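PDB 4E1F: VgrG protein from Vibrio cholerae, which carries a toxin domain that cross-links monomeric actin and binds ADP and manganese. Local coordinates for residues P14-H19 with E90-P95; S23-Q28 with C96-K101; Q173-G178 with S361-T366; P279-S284 with G332-T337. The protein carries 1 engineered substitution. All blocks are in the same frame, centred on the assembly; numbering follows the deposited sequence. Where two conformers were deposited one is given.

Contact 1: P14-H19 with E90-P95; sequences PDFPTH and ELVSYP. With ADP (adenosine-5'-diphosphate), chain B.
Phe16 of the loop 14-19 packs on Tyr94 and Pro95 at the end of strand 85-97, and Pro14 on the Tyr94 hydroxyl, in a largely apolar contact that forms one wall of the ADP pocket. The loop leads into strand 19-20. The two aromatic rings meet in an offset edge-to-face (T-shaped) pair. The edge of Phe16 points to the face of Tyr94, with centroids 5.8 Å apart and planes at 75°. Phe16 CD1 also lies 3.5 Å from Pro95 CD. At the far end of the ring, Phe16 CZ reaches Val92 CG1 at 3.9 Å, close to the ring plane.

One face of Phe16 is turned to the nucleotide, with ADP C8 3.7 Å above the plane toward the rim. With CG anti to its own carbonyl carbon (chi1 -62°), the ring is carried out beside Pro95, its CZ end at Val92. Pro95 meets the adenine too, its CG 3.6 Å from ADP C5. The Pro17 ring touches the Pro95 ring, CD near CD.

The polar link between the segments is the Tyr94 hydroxyl, which donates to Pro14 O at 2.8 Å. That oxygen sits at the edge of the tyrosine ring, in its plane. Ser93 O accepts a hydrogen bond of 2.7 Å from ADP O2', while Ser93 OG bonds to Ile27 N. Tyr48 of strand 45-51 packs on both Pro14 and Tyr94.

This mix is consistent with a division of labour: apolar side chains hold base and ribose by shape, and a main-chain carbonyl recognises the ribose hydroxyl.

Contact 2: S23-Q28 with C96-K101; sequences SSIGIQ and CEMDDK. Engineered in segment 23-28: Gln28 (natural residue Glu). With ADP (adenosine-5'-diphosphate), chain B.
Ile25 and Cys96 form an antiparallel hydrogen-bonded pair where strand 24-30 meets the end of strand 85-97. Ile25 N gives to Cys96 O at 2.9 Å, and Cys96 N returns a bond to Ile25 O at 3.0 Å. Ser24 and Glu97 make the next, non-hydrogen-bonded pair. A third bond, almost straight at 179°, runs from Met98 N to Ser23 O at 3.1 Å.

The tight part centres on Met98. It crosses Ile25 at about a right angle, with Met98 CG 3.7 Å from Ile25 CB. Its chain bends at chi3 (84°), and CE approaches Ile25 CD1. Ser23 OG, held by Glu191, packs 3.4 Å from Met98 CB.

The open side is the turn 97-100, where Asp99 is exposed. A water there can donate to Ser23 O and, weakly, to Asp99 OD1, though it has more acceptors in reach than protons.

On the ligand side, Ser24 OG donates to ADP N1 at 2.7 Å, a bond that probably helps hold the adenine. Gly26 CA comes within 3.3 Å of ADP O2'. Gln28, an engineered residue, lies near the alpha phosphate.

Strand 24-30 runs between strands 85-97 and 173-180. Helix 101-124 covers Cys96 and Ile27, and Val177 touches both Ile25 and Met98.

Contact 3: Q173-G178 with S361-T366; sequences QQATVG and SYLPKT. With ADP (adenosine-5'-diphosphate), chain B.
The side chain of Gln173, at the start of strand 173-180, meets Leu363 and Pro364 of the loop 361-366 in both polar and apolar ways. The polar link is one hydrogen bond, from Gln173 NE2 to Pro364 O at 3.0 Å. The acceptor lies in the amide plane of Gln173, and the donor lies in the carbonyl plane of Pro364. The angle at the hydrogen is 152°. The same NE2 is also bonded to Asn29 OD1, which probably helps fix the rotation of the buried amide.

Gln173 is extended beyond CG (chi2 176°), which carries the amide out to the loop. Lys365 plays a smaller part at the exposed rim. Its ammonium group bonds to Gln360.

These segments join a strand to a loop without any backbone ladder between them. Strand 173-180 pairs instead with strands 24-30 and 344-352, both antiparallel. Gln174, Thr176 and Gly178 bond through the backbone to Gln28, Gly26 and Ser24. Ala175 and Val177 turn to strand 344-352 for their bonds. The loop 361-366 follows strand 344-352 and packs over this sheet.

Van der Waals packing centres on Leu363. Its side chain and that of Gln173 slide past each other in opposite directions. Leu363 CD1 lies along the glutamine chain, 3.8 Å from Gln173 CB, and 3.7 Å from the amide carbon Gln173 CD. The apolar pair is with Ala175, whose CB is 4.4 Å from Leu363 CD2.

Contacts with the nucleotide come from farther along the strand. Thr176 CG2 is 3.6 Å from ADP N3, and Gly178 N passes 4.0 Å from ADP C2.

Contact 4: P279-S284 with G332-T337; sequences PRTKPS and GINNAT. With ADP (adenosine-5'-diphosphate), chain B.
Asn334 stands in for a backbone carbonyl: its side-chain OD1 accepts the main-chain N-H of Lys282 at 2.8 Å. The bond is nearly straight, at 174°, although the donor is tilted 29° from the carbonyl plane of the amide. The other end of the amide, ND2, is bonded to Glu327, which helps set how the group is turned. The side chain of Lys282 crosses Asn334 at about a right angle, and Lys282 CB comes 3.4 Å from Asn334 OD1.

Two more hydrogen bonds join the loops, which form no regular strand here. Ile333 N gives to Arg280 O at 2.7 Å. Thr281 OG1 donates to Ile333 O at 2.9 Å. The hydroxyl stands anti to its own carbonyl carbon (chi1 -55°), which turns it to that oxygen, and it also bonds to Leu349 N of strand 344-352. Gly332 CA lies 3.0 Å from Arg280 O, and the backbones pass closely at this point.

Ile333 packs obliquely against the guanidinium of Arg280, with Ile333 CD1 3.7 Å from Arg280 NH2. Bends at chi2 and chi3 bring the guanidinium back to this methyl. On the ligand side Ile333 CD1 sits 3.6 Å from ADP O4', and Ala336 CB is 3.8 Å from ADP N6. Arg280 NH1 bonds to His331 O, and NE makes a long, weak ion pair with Glu351.

A mainly polar network thus joins the two loops and probably helps place Ile333 against the ribose. The charge of Arg280 may add a favourable field near the phosphates, tempered by Glu351.

In the fold
All four contacts touch ADP, but from different parts of the fold. Contacts 2 and 3 are buried. They share a sheet through neighbouring strands 24-30 and 173-180, and backbone bonds such as Gly26 O to Thr176 N join them. Contacts 1 and 2 both use strand 85-97 and are linked by Ser93 OG and Ile27 N. Contacts 1 and 4 are only partly buried and include loops; they meet where Thr18 and His19 bond to Thr337. Contact 1 relies on aromatic and proline packing, contact 2 on a backbone ladder, contact 3 on one glutamine with a leucine, and contact 4 on a polar network between loops.

Contact 1: P14-H19 with E90-P95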
# COMPACT_ATOMS: atom_id res chain seq x y z
N PRO A 14 -6.51 8.98 13.61
CA PRO A 14 -6.62 9.94 12.50
C PRO A 14 -6.43 9.25 11.15
O PRO A 14 -5.70 8.24 11.05
CB PRO A 14 -5.51 10.95 12.80
CG PRO A 14 -5.25 10.83 14.28
CD PRO A 14 -5.44 9.37 14.55
N ASP A 15 -7.15 9.75 10.13
CA ASP A 15 -7.01 9.29 8.75
C ASP A 15 -5.69 9.87 8.25
O ASP A 15 -5.26 10.91 8.73
CB ASP A 15 -8.13 9.86 7.86
CG ASP A 15 -9.51 9.31 8.14
OD1 ASP A 15 -9.69 8.07 8.03
OD2 ASP A 15 -10.43 10.11 8.40
N PHE A 16 -5.05 9.21 7.27
CA PHE A 16 -3.80 9.72 6.72
C PHE A 16 -3.98 11.17 6.20
O PHE A 16 -5.00 11.45 5.56
CB PHE A 16 -3.33 8.85 5.53
CG PHE A 16 -3.01 7.39 5.78
CD1 PHE A 16 -2.09 7.02 6.76
CD2 PHE A 16 -3.55 6.40 4.97
CE1 PHE A 16 -1.76 5.67 6.96
CE2 PHE A 16 -3.22 5.04 5.16
CZ PHE A 16 -2.34 4.69 6.17
N PRO A 17 -2.98 12.08 6.39
CA PRO A 17 -3.06 13.36 5.66
C PRO A 17 -3.01 13.00 4.15
O PRO A 17 -2.41 11.99 3.78
CB PRO A 17 -1.78 14.08 6.07
CG PRO A 17 -0.87 13.05 6.56
CD PRO A 17 -1.69 11.92 7.08
N THR A 18 -3.70 13.78 3.30
CA THR A 18 -3.82 13.53 1.85
C THR A 18 -2.89 14.39 0.99
O THR A 18 -2.47 13.94 -0.08
CB THR A 18 -5.28 13.72 1.39
OG1 THR A 18 -5.72 15.03 1.76
CG2 THR A 18 -6.22 12.68 1.97
N HIS A 19 -2.58 15.63 1.45
CA HIS A 19 -1.74 16.58 0.70
C HIS A 19 -0.28 16.70 1.15
O HIS A 19 -0.01 16.87 2.34
CB HIS A 19 -2.38 17.98 0.68
CG HIS A 19 -1.67 18.92 -0.26
ND1 HIS A 19 -1.99 18.96 -1.62
CD2 HIS A 19 -0.62 19.74 -0.03
CE1 HIS A 19 -1.15 19.82 -2.15
NE2 HIS A 19 -0.30 20.31 -1.24
N GLU A 90 0.90 -5.01 12.46
CA GLU A 90 1.65 -4.23 11.50
C GLU A 90 1.65 -2.75 11.89
O GLU A 90 0.60 -2.17 12.18
CB GLU A 90 1.11 -4.46 10.09
CG GLU A 90 2.00 -3.87 9.00
CD GLU A 90 1.43 -4.04 7.61
OE1 GLU A 90 0.19 -3.94 7.46
OE2 GLU A 90 2.22 -4.17 6.65
N LEU A 91 2.84 -2.14 11.89
CA LEU A 91 2.97 -0.70 12.17
C LEU A 91 2.95 0.05 10.82
O LEU A 91 3.73 -0.27 9.93
CB LEU A 91 4.21 -0.41 13.01
CG LEU A 91 4.38 -1.19 14.33
CD1 LEU A 91 5.59 -0.70 15.06
CD2 LEU A 91 3.12 -1.16 15.19
N VAL A 92 1.95 0.93 10.64
CA VAL A 92 1.66 1.66 9.39
C VAL A 92 1.86 3.17 9.59
O VAL A 92 1.07 3.82 10.28
CB VAL A 92 0.25 1.33 8.83
CG1 VAL A 92 0.06 1.95 7.46
CG2 VAL A 92 0.03 -0.18 8.77
N SER A 93 2.92 3.71 9.03
CA SER A 93 3.23 5.11 9.26
C SER A 93 2.25 6.02 8.56
O SER A 93 1.63 5.63 7.56
CB SER A 93 4.66 5.44 8.82
OG SER A 93 4.69 5.59 7.41
N TYR A 94 2.10 7.23 9.12
CA TYR A 94 1.35 8.29 8.48
C TYR A 94 2.36 8.82 7.47
O TYR A 94 3.55 8.92 7.81
CB TYR A 94 0.98 9.36 9.51
CG TYR A 94 -0.20 8.91 10.34
CD1 TYR A 94 -0.01 8.17 11.51
CD2 TYR A 94 -1.51 9.14 9.93
CE1 TYR A 94 -1.09 7.70 12.25
CE2 TYR A 94 -2.59 8.69 10.67
CZ TYR A 94 -2.38 7.99 11.85
OH TYR A 94 -3.44 7.54 12.59
N PRO A 95 1.94 9.10 6.21
CA PRO A 95 2.92 9.54 5.21
C PRO A 95 3.59 10.87 5.59
O PRO A 95 2.99 11.66 6.34
CB PRO A 95 2.08 9.69 3.94
CG PRO A 95 0.67 9.90 4.42
CD PRO A 95 0.58 9.03 5.62
PB ADP B . -4.72 -2.11 4.04
O1B ADP B . -5.40 -1.39 5.19
O2B ADP B . -5.79 -2.40 2.99
O3B ADP B . -4.22 -3.49 4.60
PA ADP B . -2.71 0.02 4.04
O1A ADP B . -3.77 0.99 4.44
O2A ADP B . -2.01 -0.48 5.30
O3A ADP B . -3.52 -1.23 3.42
O5' ADP B . -1.61 0.80 3.11
C5' ADP B . -1.19 2.17 3.43
C4' ADP B . 0.21 2.69 3.12
O4' ADP B . 0.13 3.81 2.18
C3' ADP B . 1.03 3.25 4.30
O3' ADP B . 2.43 3.04 4.20
C2' ADP B . 0.77 4.75 4.21
O2' ADP B . 1.69 5.63 4.86
C1' ADP B . 0.83 4.92 2.71
N9 ADP B . 0.29 6.19 2.19
C8 ADP B . -0.96 6.68 2.41
N7 ADP B . -1.14 7.89 1.92
C5 ADP B . 0.07 8.20 1.33
C6 ADP B . 0.53 9.33 0.61
N6 ADP B . -0.26 10.38 0.31
N1 ADP B . 1.81 9.33 0.17
C2 ADP B . 2.57 8.25 0.42
N3 ADP B . 2.23 7.12 1.05
C4 ADP B . 0.97 7.16 1.49

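Contact 2: S23-Q28 with C96-K101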
# COMPACT_ATOMS: atom_id res chain seq x y z
N SER A 23 6.92 14.90 -3.48
CA SER A 23 6.86 13.45 -3.32
C SER A 23 6.72 13.05 -1.86
O SER A 23 7.31 13.70 -0.99
CB SER A 23 8.07 12.78 -3.96
OG SER A 23 9.27 13.09 -3.27
N SER A 24 5.92 12.03 -1.58
CA SER A 24 5.65 11.56 -0.23
C SER A 24 5.95 10.07 -0.07
O SER A 24 5.98 9.32 -1.06
CB SER A 24 4.20 11.86 0.13
OG SER A 24 3.35 11.27 -0.83
N ILE A 25 6.14 9.63 1.19
CA ILE A 25 6.46 8.25 1.50
C ILE A 25 5.77 7.79 2.77
O ILE A 25 5.64 8.55 3.73
CB ILE A 25 8.02 8.01 1.54
CG1 ILE A 25 8.39 6.49 1.64
CG2 ILE A 25 8.70 8.84 2.64
CD1 ILE A 25 9.66 6.09 0.96
N GLY A 26 5.36 6.53 2.75
CA GLY A 26 4.79 5.80 3.86
C GLY A 26 5.48 4.46 3.97
O GLY A 26 6.00 3.93 2.98
N ILE A 27 5.52 3.91 5.17
CA ILE A 27 6.13 2.61 5.43
C ILE A 27 5.18 1.67 6.18
O ILE A 27 4.34 2.13 6.97
CB ILE A 27 7.53 2.70 6.13
CG1 ILE A 27 7.45 3.35 7.55
CG2 ILE A 27 8.57 3.41 5.22
CD1 ILE A 27 8.70 3.17 8.46
N GLN A 28 5.29 0.36 5.92
CA GLN A 28 4.51 -0.68 6.59
C GLN A 28 5.50 -1.67 7.17
O GLN A 28 6.45 -2.07 6.48
CB GLN A 28 3.64 -1.39 5.57
CG GLN A 28 2.42 -0.61 5.15
CD GLN A 28 1.69 -1.34 4.05
OE1 GLN A 28 0.84 -2.22 4.30
NE2 GLN A 28 2.05 -1.03 2.81
N CYS A 96 4.80 11.10 5.08
CA CYS A 96 5.54 12.35 5.28
C CYS A 96 6.20 12.71 3.96
O CYS A 96 6.09 11.92 3.01
CB CYS A 96 6.56 12.21 6.41
SG CYS A 96 7.89 11.02 6.09
N GLU A 97 6.82 13.90 3.88
CA GLU A 97 7.57 14.32 2.70
C GLU A 97 8.81 13.44 2.60
O GLU A 97 9.47 13.19 3.61
CB GLU A 97 7.99 15.79 2.81
CG GLU A 97 6.80 16.72 2.98
CD GLU A 97 7.11 18.15 3.41
OE1 GLU A 97 6.28 18.75 4.13
OE2 GLU A 97 8.17 18.67 3.01
N MET A 98 9.10 12.95 1.38
CA MET A 98 10.24 12.06 1.11
C MET A 98 11.58 12.64 1.54
O MET A 98 12.45 11.88 1.97
CB MET A 98 10.32 11.68 -0.37
CG MET A 98 9.50 10.49 -0.70
SD MET A 98 9.94 9.67 -2.24
CE MET A 98 11.27 8.64 -1.71
N ASP A 99 11.75 13.97 1.40
CA ASP A 99 12.98 14.69 1.74
C ASP A 99 12.95 15.32 3.14
O ASP A 99 13.83 16.13 3.44
CB ASP A 99 13.36 15.71 0.64
CG ASP A 99 12.42 16.89 0.46
OD1 ASP A 99 11.29 16.85 1.02
OD2 ASP A 99 12.79 17.83 -0.27
N ASP A 100 11.97 14.96 3.98
CA ASP A 100 11.88 15.46 5.36
C ASP A 100 12.61 14.46 6.28
O ASP A 100 12.02 13.50 6.77
CB ASP A 100 10.41 15.67 5.78
CG ASP A 100 10.20 16.36 7.12
OD1 ASP A 100 11.12 16.31 7.95
OD2 ASP A 100 9.07 16.81 7.39
N LYS A 101 13.91 14.67 6.46
CA LYS A 101 14.81 13.81 7.23
C LYS A 101 14.33 13.58 8.67
O LYS A 101 14.30 12.42 9.11
CB LYS A 101 16.23 14.39 7.20
CG LYS A 101 17.33 13.33 7.07
CD LYS A 101 18.68 13.95 6.70
CE LYS A 101 18.86 14.13 5.21
NZ LYS A 101 20.13 14.81 4.88
PB ADP B . -4.72 -2.11 4.04
O1B ADP B . -5.40 -1.39 5.19
O2B ADP B . -5.79 -2.40 2.99
O3B ADP B . -4.22 -3.49 4.60
PA ADP B . -2.71 0.02 4.04
O1A ADP B . -3.77 0.99 4.44
O2A ADP B . -2.01 -0.48 5.30
O3A ADP B . -3.52 -1.23 3.42
O5' ADP B . -1.61 0.80 3.11
C5' ADP B . -1.19 2.17 3.43
C4' ADP B . 0.21 2.69 3.12
O4' ADP B . 0.13 3.81 2.18
C3' ADP B . 1.03 3.25 4.30
O3' ADP B . 2.43 3.04 4.20
C2' ADP B . 0.77 4.75 4.21
O2' ADP B . 1.69 5.63 4.86
C1' ADP B . 0.83 4.92 2.71
N9 ADP B . 0.29 6.19 2.19
C8 ADP B . -0.96 6.68 2.41
N7 ADP B . -1.14 7.89 1.92
C5 ADP B . 0.07 8.20 1.33
C6 ADP B . 0.53 9.33 0.61
N6 ADP B . -0.26 10.38 0.31
N1 ADP B . 1.81 9.33 0.17
C2 ADP B . 2.57 8.25 0.42
N3 ADP B . 2.23 7.12 1.05
C4 ADP B . 0.97 7.16 1.49
O HOH W 1 9.83 15.01 -1.08

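Contact 3: Q173-G178 with S361-T366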
# COMPACT_ATOMS: atom_id res chain seq x y z
N GLN A 173 8.56 -5.82 5.72
CA GLN A 173 8.54 -4.41 5.37
C GLN A 173 8.18 -4.03 3.94
O GLN A 173 8.64 -4.63 2.97
CB GLN A 173 9.89 -3.78 5.75
CG GLN A 173 10.16 -3.77 7.26
CD GLN A 173 11.53 -3.24 7.61
OE1 GLN A 173 12.48 -3.34 6.83
NE2 GLN A 173 11.68 -2.70 8.81
N GLN A 174 7.39 -2.96 3.83
CA GLN A 174 7.02 -2.33 2.56
C GLN A 174 7.12 -0.81 2.66
O GLN A 174 7.15 -0.27 3.76
CB GLN A 174 5.62 -2.74 2.12
CG GLN A 174 5.60 -4.11 1.48
CD GLN A 174 4.50 -4.93 2.05
OE1 GLN A 174 3.32 -4.71 1.79
NE2 GLN A 174 4.88 -5.92 2.85
N ALA A 175 7.16 -0.14 1.50
CA ALA A 175 7.17 1.31 1.42
C ALA A 175 6.23 1.69 0.31
O ALA A 175 6.09 0.96 -0.67
CB ALA A 175 8.58 1.83 1.15
N THR A 176 5.53 2.81 0.49
CA THR A 176 4.60 3.37 -0.49
C THR A 176 5.07 4.78 -0.84
O THR A 176 5.19 5.62 0.05
CB THR A 176 3.14 3.34 0.04
OG1 THR A 176 2.72 1.98 0.21
CG2 THR A 176 2.15 4.05 -0.92
N VAL A 177 5.32 5.03 -2.13
CA VAL A 177 5.75 6.35 -2.61
C VAL A 177 4.61 7.01 -3.38
O VAL A 177 4.00 6.36 -4.23
CB VAL A 177 7.06 6.26 -3.45
CG1 VAL A 177 7.40 7.59 -4.13
CG2 VAL A 177 8.24 5.80 -2.59
N GLY A 178 4.37 8.28 -3.10
CA GLY A 178 3.36 9.08 -3.78
C GLY A 178 4.04 10.19 -4.55
O GLY A 178 4.93 10.85 -4.01
N SER A 361 16.83 3.26 3.88
CA SER A 361 17.05 4.31 4.87
C SER A 361 15.75 4.81 5.53
O SER A 361 15.81 5.44 6.59
CB SER A 361 17.83 5.47 4.25
OG SER A 361 17.11 6.07 3.18
N TYR A 362 14.60 4.55 4.91
CA TYR A 362 13.31 4.98 5.45
C TYR A 362 12.73 3.96 6.44
O TYR A 362 11.71 4.24 7.06
CB TYR A 362 12.30 5.18 4.30
CG TYR A 362 12.67 6.32 3.38
CD1 TYR A 362 12.20 7.61 3.63
CD2 TYR A 362 13.41 6.11 2.23
CE1 TYR A 362 12.50 8.67 2.76
CE2 TYR A 362 13.72 7.15 1.36
CZ TYR A 362 13.25 8.43 1.62
OH TYR A 362 13.56 9.46 0.77
N LEU A 363 13.33 2.76 6.51
CA LEU A 363 12.83 1.66 7.31
C LEU A 363 13.61 1.48 8.61
O LEU A 363 14.84 1.57 8.60
CB LEU A 363 12.85 0.36 6.47
CG LEU A 363 11.64 0.06 5.56
CD1 LEU A 363 10.32 -0.00 6.34
CD2 LEU A 363 11.51 1.07 4.41
N PRO A 364 12.91 1.24 9.75
CA PRO A 364 13.64 0.99 11.00
C PRO A 364 14.33 -0.38 10.99
O PRO A 364 13.83 -1.34 10.39
CB PRO A 364 12.53 1.03 12.06
CG PRO A 364 11.30 0.58 11.32
CD PRO A 364 11.45 1.10 9.93
N LYS A 365 15.47 -0.49 11.66
CA LYS A 365 16.17 -1.78 11.75
C LYS A 365 16.42 -2.15 13.21
O LYS A 365 16.99 -1.35 13.95
CB LYS A 365 17.51 -1.73 10.96
CG LYS A 365 17.41 -1.39 9.46
CD LYS A 365 16.49 -2.33 8.65
CE LYS A 365 16.71 -2.26 7.15
NZ LYS A 365 16.40 -0.93 6.57
N THR A 366 16.00 -3.36 13.63
CA THR A 366 16.26 -3.87 14.99
C THR A 366 17.78 -4.02 15.15
O THR A 366 18.35 -3.52 16.11
CB THR A 366 15.57 -5.24 15.23
OG1 THR A 366 14.17 -5.13 15.00
CG2 THR A 366 15.81 -5.79 16.63
PB ADP B . -4.72 -2.11 4.04
O1B ADP B . -5.40 -1.39 5.19
O2B ADP B . -5.79 -2.40 2.99
O3B ADP B . -4.22 -3.49 4.60
PA ADP B . -2.71 0.02 4.04
O1A ADP B . -3.77 0.99 4.44
O2A ADP B . -2.01 -0.48 5.30
O3A ADP B . -3.52 -1.23 3.42
O5' ADP B . -1.61 0.80 3.11
C5' ADP B . -1.19 2.17 3.43
C4' ADP B . 0.21 2.69 3.12
O4' ADP B . 0.13 3.81 2.18
C3' ADP B . 1.03 3.25 4.30
O3' ADP B . 2.43 3.04 4.20
C2' ADP B . 0.77 4.75 4.21
O2' ADP B . 1.69 5.63 4.86
C1' ADP B . 0.83 4.92 2.71
N9 ADP B . 0.29 6.19 2.19
C8 ADP B . -0.96 6.68 2.41
N7 ADP B . -1.14 7.89 1.92
C5 ADP B . 0.07 8.20 1.33
C6 ADP B . 0.53 9.33 0.61
N6 ADP B . -0.26 10.38 0.31
N1 ADP B . 1.81 9.33 0.17
C2 ADP B . 2.57 8.25 0.42
N3 ADP B . 2.23 7.12 1.05
C4 ADP B . 0.97 7.16 1.49

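Contact 4: P279-S284 with G332-T337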
# COMPACT_ATOMS: atom_id res chain seq x y z
N PRO A 279 0.86 -0.32 -8.42
CA PRO A 279 0.07 0.93 -8.44
C PRO A 279 -1.02 0.79 -7.39
O PRO A 279 -1.59 -0.30 -7.26
CB PRO A 279 -0.50 0.98 -9.86
CG PRO A 279 0.41 0.10 -10.67
CD PRO A 279 0.78 -1.02 -9.71
N ARG A 280 -1.23 1.84 -6.58
CA ARG A 280 -2.18 1.86 -5.46
C ARG A 280 -3.32 2.83 -5.72
O ARG A 280 -4.19 2.97 -4.86
CB ARG A 280 -1.43 2.28 -4.18
CG ARG A 280 -0.47 1.18 -3.64
CD ARG A 280 -1.15 -0.02 -3.00
NE ARG A 280 -1.95 0.35 -1.83
CZ ARG A 280 -3.28 0.43 -1.83
NH1 ARG A 280 -3.97 0.14 -2.93
NH2 ARG A 280 -3.93 0.79 -0.73
N THR A 281 -3.28 3.54 -6.83
CA THR A 281 -4.29 4.55 -7.20
C THR A 281 -5.04 4.06 -8.44
O THR A 281 -4.44 3.50 -9.36
CB THR A 281 -3.59 5.92 -7.44
OG1 THR A 281 -2.82 6.28 -6.29
CG2 THR A 281 -4.58 7.05 -7.79
N LYS A 282 -6.37 4.26 -8.44
CA LYS A 282 -7.29 3.94 -9.54
C LYS A 282 -6.78 4.55 -10.84
O LYS A 282 -6.67 5.77 -10.91
CB LYS A 282 -8.68 4.52 -9.22
CG LYS A 282 -9.78 4.17 -10.23
CD LYS A 282 -11.11 4.84 -9.86
CE LYS A 282 -11.79 4.20 -8.67
NZ LYS A 282 -12.95 5.00 -8.22
N PRO A 283 -6.43 3.71 -11.85
CA PRO A 283 -5.90 4.24 -13.12
C PRO A 283 -6.73 5.33 -13.84
O PRO A 283 -6.17 6.31 -14.31
CB PRO A 283 -5.76 2.98 -13.99
CG PRO A 283 -5.52 1.88 -13.00
CD PRO A 283 -6.44 2.22 -11.85
N SER A 284 -8.06 5.21 -13.85
CA SER A 284 -8.97 6.17 -14.49
C SER A 284 -8.88 7.62 -13.92
O SER A 284 -9.35 8.55 -14.58
CB SER A 284 -10.40 5.66 -14.45
OG SER A 284 -10.85 5.57 -13.10
N GLY A 332 -8.13 1.48 -3.68
CA GLY A 332 -7.01 2.35 -3.97
C GLY A 332 -6.93 3.58 -3.08
O GLY A 332 -7.91 3.90 -2.41
N ILE A 333 -5.75 4.25 -3.05
CA ILE A 333 -5.55 5.53 -2.36
C ILE A 333 -5.75 6.59 -3.47
O ILE A 333 -4.84 6.86 -4.26
CB ILE A 333 -4.20 5.63 -1.59
CG1 ILE A 333 -4.14 4.54 -0.50
CG2 ILE A 333 -4.05 7.04 -0.98
CD1 ILE A 333 -2.75 4.23 0.11
N ASN A 334 -7.00 7.09 -3.57
CA ASN A 334 -7.48 7.95 -4.67
C ASN A 334 -7.68 9.42 -4.35
O ASN A 334 -7.91 10.21 -5.27
CB ASN A 334 -8.75 7.32 -5.29
CG ASN A 334 -8.54 5.91 -5.80
OD1 ASN A 334 -7.45 5.53 -6.24
ND2 ASN A 334 -9.56 5.08 -5.75
N ASN A 335 -7.53 9.80 -3.07
CA ASN A 335 -7.74 11.18 -2.62
C ASN A 335 -6.41 11.87 -2.26
O ASN A 335 -6.40 12.91 -1.60
CB ASN A 335 -8.72 11.19 -1.42
CG ASN A 335 -8.23 10.40 -0.21
OD1 ASN A 335 -7.26 9.62 -0.29
ND2 ASN A 335 -8.89 10.58 0.93
N ALA A 336 -5.28 11.29 -2.69
CA ALA A 336 -3.96 11.87 -2.39
C ALA A 336 -3.66 12.98 -3.39
O ALA A 336 -3.95 12.83 -4.59
CB ALA A 336 -2.89 10.81 -2.43
N THR A 337 -3.07 14.09 -2.91
CA THR A 337 -2.74 15.26 -3.72
C THR A 337 -1.35 15.81 -3.42
O THR A 337 -0.80 15.55 -2.35
CB THR A 337 -3.79 16.39 -3.58
OG1 THR A 337 -3.84 16.84 -2.23
CG2 THR A 337 -5.16 15.99 -4.07
PB ADP B . -4.72 -2.11 4.04
O1B ADP B . -5.40 -1.39 5.19
O2B ADP B . -5.79 -2.40 2.99
O3B ADP B . -4.22 -3.49 4.60
PA ADP B . -2.71 0.02 4.04
O1A ADP B . -3.77 0.99 4.44
O2A ADP B . -2.01 -0.48 5.30
O3A ADP B . -3.52 -1.23 3.42
O5' ADP B . -1.61 0.80 3.11
C5' ADP B . -1.19 2.17 3.43
C4' ADP B . 0.21 2.69 3.12
O4' ADP B . 0.13 3.81 2.18
C3' ADP B . 1.03 3.25 4.30
O3' ADP B . 2.43 3.04 4.20
C2' ADP B . 0.77 4.75 4.21
O2' ADP B . 1.69 5.63 4.86
C1' ADP B . 0.83 4.92 2.71
N9 ADP B . 0.29 6.19 2.19
C8 ADP B . -0.96 6.68 2.41
N7 ADP B . -1.14 7.89 1.92
C5 ADP B . 0.07 8.20 1.33
C6 ADP B . 0.53 9.33 0.61
N6 ADP B . -0.26 10.38 0.31
N1 ADP B . 1.81 9.33 0.17
C2 ADP B . 2.57 8.25 0.42
N3 ADP B . 2.23 7.12 1.05
C4 ADP B . 0.97 7.16 1.49